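Hydrolase, isochorismatase family (Pseudomonas putida, PDB 4L07) probably hydrolyses the amide of maleamate to maleate and ammonia. Local coordinates at residues D197-L200 and K201-S205; V99-D102 and M103-I107. All blocks are in the same frame, centred on the assembly; numbering follows the deposited sequence.

Interaction 1: D197-L200 and K201-S205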
loop_
_atom_site.group_PDB
_atom_site.type_symbol
_atom_site.label_atom_id
_atom_site.label_comp_id
_atom_site.label_asym_id
_atom_site.label_seq_id
_atom_site.Cartn_x
_atom_site.Cartn_y
_atom_site.Cartn_z
ATOM N N ASP A 197 25.197 16.115 14.059
ATOM C CA ASP A 197 25.533 16.479 15.443
ATOM C C ASP A 197 24.317 16.430 16.372
ATOM O O ASP A 197 24.384 15.840 17.451
ATOM C CB ASP A 197 26.173 17.873 15.504
ATOM C CG ASP A 197 27.659 17.859 15.179
ATOM O OD1 ASP A 197 28.256 16.767 15.045
ATOM O OD2 ASP A 197 28.239 18.961 15.065
ATOM N N ASP A 198 23.221 17.059 15.945
ATOM C CA ASP A 198 21.945 17.030 16.663
ATOM C C ASP A 198 21.478 15.581 16.827
ATOM O O ASP A 198 21.190 15.148 17.939
ATOM C CB ASP A 198 20.898 17.880 15.912
ATOM C CG ASP A 198 19.477 17.788 16.504
ATOM O OD1 ASP A 198 18.578 18.469 15.966
ATOM O OD2 ASP A 198 19.223 17.056 17.482
ATOM N N ILE A 199 21.420 14.839 15.721
ATOM C CA ILE A 199 20.954 13.449 15.748
ATOM C C ILE A 199 21.733 12.622 16.769
ATOM O O ILE A 199 21.138 11.934 17.596
ATOM C CB ILE A 199 21.010 12.788 14.346
ATOM C CG1 ILE A 199 20.076 13.512 13.359
ATOM C CG2 ILE A 199 20.676 11.298 14.419
ATOM C CD1 ILE A 199 18.617 13.577 13.781
ATOM N N LEU A 200 23.059 12.717 16.720
ATOM C CA LEU A 200 23.925 11.926 17.602
ATOM C C LEU A 200 23.654 12.212 19.077
ATOM O O LEU A 200 23.498 11.286 19.868
ATOM C CB LEU A 200 25.403 12.155 17.268
ATOM C CG LEU A 200 25.914 11.660 15.913
ATOM C CD1 LEU A 200 27.282 12.263 15.617
ATOM C CD2 LEU A 200 25.953 10.135 15.832
ATOM N N LYS A 201 23.578 13.497 19.428
ATOM C CA LYS A 201 23.274 13.930 20.790
ATOM C C LYS A 201 21.893 13.434 21.208
ATOM O O LYS A 201 21.715 12.944 22.324
ATOM C CB LYS A 201 23.366 15.459 20.889
ATOM C CG LYS A 201 23.120 16.042 22.273
ATOM C CD LYS A 201 23.275 17.556 22.257
ATOM C CE LYS A 201 22.717 18.200 23.518
ATOM N NZ LYS A 201 23.604 17.994 24.696
ATOM N N TRP A 202 20.929 13.543 20.292
ATOM C CA TRP A 202 19.559 13.094 20.533
ATOM C C TRP A 202 19.451 11.606 20.781
ATOM O O TRP A 202 18.752 11.185 21.703
ATOM C CB TRP A 202 18.637 13.528 19.388
ATOM C CG TRP A 202 17.243 12.964 19.515
ATOM C CD1 TRP A 202 16.289 13.264 20.481
ATOM C CD2 TRP A 202 16.610 11.948 18.660
ATOM N NE1 TRP A 202 15.147 12.532 20.284
ATOM C CE2 TRP A 202 15.273 11.725 19.212
ATOM C CE3 TRP A 202 17.005 11.232 17.531
ATOM C CZ2 TRP A 202 14.384 10.824 18.644
ATOM C CZ3 TRP A 202 16.104 10.324 16.970
ATOM C CH2 TRP A 202 14.823 10.129 17.515
ATOM N N LEU A 203 20.149 10.796 19.979
ATOM C CA LEU A 203 20.129 9.337 20.167
ATOM C C LEU A 203 20.692 8.931 21.536
ATOM O O LEU A 203 20.124 8.073 22.215
ATOM C CB LEU A 203 20.870 8.611 19.035
ATOM C CG LEU A 203 20.272 8.696 17.623
ATOM C CD1 LEU A 203 21.239 8.150 16.583
ATOM C CD2 LEU A 203 18.923 7.990 17.543
ATOM N N ARG A 204 21.791 9.565 21.941
ATOM C CA ARG A 204 22.374 9.334 23.275
ATOM C C ARG A 204 21.386 9.700 24.375
ATOM O O ARG A 204 21.269 8.989 25.379
ATOM C CB ARG A 204 23.683 10.114 23.450
ATOM C CG ARG A 204 24.811 9.605 22.574
ATOM C CD ARG A 204 26.162 10.180 22.976
ATOM N NE ARG A 204 27.232 9.664 22.120
ATOM C CZ ARG A 204 27.863 8.504 22.299
ATOM N NH1 ARG A 204 27.549 7.703 23.313
ATOM N NH2 ARG A 204 28.818 8.140 21.454
ATOM N N SER A 205 20.663 10.800 24.166
ATOM C CA SER A 205 19.660 11.265 25.115
ATOM C C SER A 205 18.497 10.277 25.295
ATOM O O SER A 205 18.103 9.997 26.428
ATOM C CB SER A 205 19.139 12.647 24.717
ATOM O OG SER A 205 18.300 13.171 25.724
#

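Interaction 2: V99-D102 and M103-I107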
loop_
_atom_site.group_PDB
_atom_site.type_symbol
_atom_site.label_atom_id
_atom_site.label_comp_id
_atom_site.label_asym_id
_atom_site.label_seq_id
_atom_site.Cartn_x
_atom_site.Cartn_y
_atom_site.Cartn_z
ATOM N N VAL A 99 24.142 -2.083 -7.373
ATOM C CA VAL A 99 23.078 -2.283 -6.390
ATOM C C VAL A 99 23.607 -2.555 -4.977
ATOM O O VAL A 99 22.847 -2.535 -4.002
ATOM C CB VAL A 99 22.129 -3.405 -6.865
ATOM C CG1 VAL A 99 21.132 -3.786 -5.782
ATOM C CG2 VAL A 99 21.413 -2.968 -8.137
ATOM N N GLU A 100 24.913 -2.799 -4.870
ATOM C CA GLU A 100 25.549 -3.075 -3.585
ATOM C C GLU A 100 25.676 -1.810 -2.754
ATOM O O GLU A 100 25.994 -0.741 -3.291
ATOM C CB GLU A 100 26.935 -3.696 -3.803
ATOM C CG GLU A 100 26.901 -5.106 -4.369
ATOM C CD GLU A 100 26.422 -6.131 -3.354
ATOM O OE1 GLU A 100 25.548 -6.950 -3.710
ATOM O OE2 GLU A 100 26.906 -6.117 -2.198
ATOM N N ILE A 101 25.442 -1.941 -1.451
ATOM C CA ILE A 101 25.540 -0.821 -0.522
ATOM C C ILE A 101 27.008 -0.426 -0.409
ATOM O O ILE A 101 27.873 -1.285 -0.244
ATOM C CB ILE A 101 24.945 -1.170 0.866
ATOM C CG1 ILE A 101 23.467 -1.602 0.744
ATOM C CG2 ILE A 101 25.087 -0.008 1.845
ATOM C CD1 ILE A 101 22.556 -0.591 0.063
ATOM N N ASP A 102 27.279 0.869 -0.529
ATOM C CA ASP A 102 28.646 1.380 -0.445
ATOM C C ASP A 102 29.244 1.086 0.937
ATOM O O ASP A 102 28.643 1.404 1.964
ATOM C CB ASP A 102 28.657 2.882 -0.753
ATOM C CG ASP A 102 30.055 3.425 -1.003
ATOM O OD1 ASP A 102 30.996 2.992 -0.311
ATOM O OD2 ASP A 102 30.207 4.295 -1.890
ATOM N N MET A 103 30.430 0.475 0.954
ATOM C CA MET A 103 31.089 0.110 2.214
ATOM C C MET A 103 31.413 1.303 3.119
ATOM O O MET A 103 31.557 1.137 4.329
ATOM C CB MET A 103 32.344 -0.743 1.962
ATOM C CG MET A 103 32.064 -2.223 1.716
ATOM S SD MET A 103 31.054 -3.046 2.978
ATOM C CE MET A 103 32.130 -3.030 4.415
ATOM N N ALA A 104 31.506 2.499 2.531
ATOM C CA ALA A 104 31.755 3.735 3.279
ATOM C C ALA A 104 30.650 4.071 4.285
ATOM O O ALA A 104 30.853 4.876 5.192
ATOM C CB ALA A 104 31.979 4.904 2.319
ATOM N N THR A 105 29.482 3.449 4.122
ATOM C CA THR A 105 28.379 3.615 5.066
ATOM C C THR A 105 28.640 2.844 6.358
ATOM O O THR A 105 27.984 3.084 7.370
ATOM C CB THR A 105 27.059 3.081 4.491
ATOM O OG1 THR A 105 27.180 1.670 4.267
ATOM C CG2 THR A 105 26.717 3.783 3.189
ATOM N N GLY A 106 29.580 1.901 6.297
ATOM C CA GLY A 106 29.891 1.034 7.424
ATOM C C GLY A 106 28.857 -0.057 7.642
ATOM O O GLY A 106 28.777 -0.624 8.728
ATOM N N ILE A 107 28.057 -0.350 6.618
ATOM C CA ILE A 107 27.071 -1.440 6.692
ATOM C C ILE A 107 27.721 -2.739 7.187
ATOM O O ILE A 107 28.837 -3.086 6.786
ATOM C CB ILE A 107 26.343 -1.658 5.335
ATOM C CG1 ILE A 107 25.231 -2.713 5.467
ATOM C CG2 ILE A 107 27.331 -1.965 4.209
ATOM C CD1 ILE A 107 24.343 -2.837 4.245
#

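Interaction 1: D197-L200 and K201-S205
Four successive i to i+4 backbone bonds join Asp-197 through Leu-200 to Lys-201 through Arg-204, the shortest being Leu-203 N to Ile-199 O at 2.8 Å. Trp-202 N to Asp-198 O is 2.9 Å, with an N-H...O angle of 161°. Ile-199 and Leu-203, one turn apart, are buried. Ile-199 CG2 meets Leu-203 CD1 at 3.9 Å, and the two side chains cross obliquely. CG of Leu-203 also rests 3.4 Å from Ile-199 O. All this belongs to the C-terminal helix 196-207 of the isochorismatase-like alpha/beta fold, which packs beside a parallel sheet. Ile-199 and Trp-202 both touch Leu-165 of strand 163-172. Leu-200 and Leu-203 reach Leu-57 of helix 45-60. Ile-199 O lies at the edge of the Trp-202 ring, near its plane, 4.2 Å from CE3. Asp-198 has CG anti to the backbone N (chi1 174°), which brings OD2 to 4.1 Å from Trp-202 CB. The carboxylate and indole planes are 84° apart. OD1 of Asp-198 bonds Thr-194 and forms a salt bridge with Arg-18, whose guanidinium also makes a cation-pi contact with Trp-202.

Interaction 2: V99-D102 and M103-I107
Asp-102 and Thr-105 carry the polar part of this turn. The carbonyl O of Asp-102 takes two bonds from one residue. Thr-105 OG1 donates to it at 2.7 Å, nearly in line with the C=O bond. Thr-105 N donates at 3.1 Å from well above the carbonyl plane. The threonine hydroxyl sits between its backbone N and carbonyl carbon (chi1 63°), and this places it within range of that oxygen. OG1 also accepts from Ile-107 N at 3.2 Å, so the one hydroxyl links the start of the turn to its exit. A valine here would probably leave Asp-102 O with only the backbone bond from this residue and Ile-107 N without its side-chain acceptor. The Asp-102 side chain adds a third bond across the turn: Ala-104 N donates to OD1 at 2.9 Å. It meets the anti side of the carboxylate, 30° out of its plane. OD2 bonds the hydroxyl of Thr-34, so both carboxylate oxygens have partners.

Asp-102 stands just before a 3-10 turn at 103-105. Thr-105, the last residue of that turn, opens an ST turn through its bond from Ile-107 N. The whole lies in the loop between helix 82-85 and strand 112-116. Gly-106, with phi 76°, carries the chain onward.

The apolar contact lies beside these bonds. Ile-101 and Ile-107 cross at about a right angle, with Ile-101 CG2 3.8 Å from Ile-107 CD1. The same CG2 comes 3.6 Å from Thr-105 OG1. Phe-67 of strand 65-70 touches Ile-101, Thr-105 and Ile-107, while Met-48 of helix 45-60 touches Asp-102, Ala-104 and Thr-105.

Interactions 1 and 2 are both local and partly buried, with centres about 23 Å apart and nearest atoms about 11 Å apart. They do not touch, but both rest on helix 45-60: interaction 1 through Ile-54 and Leu-57 and interaction 2 through Met-48. In interaction 1 the main chain does the bonding in a regular helix, and the apolar side chains pack on the sheet and on helix 45-60. In interaction 2 side-chain oxygens join the backbone bonding of a short 3-10 turn. Each has a buried isoleucine packed inward, on strand 163-172 in interaction 1 and on strand 65-70 in interaction 2. Each also has exposed residues, such as Lys-201 and Met-103.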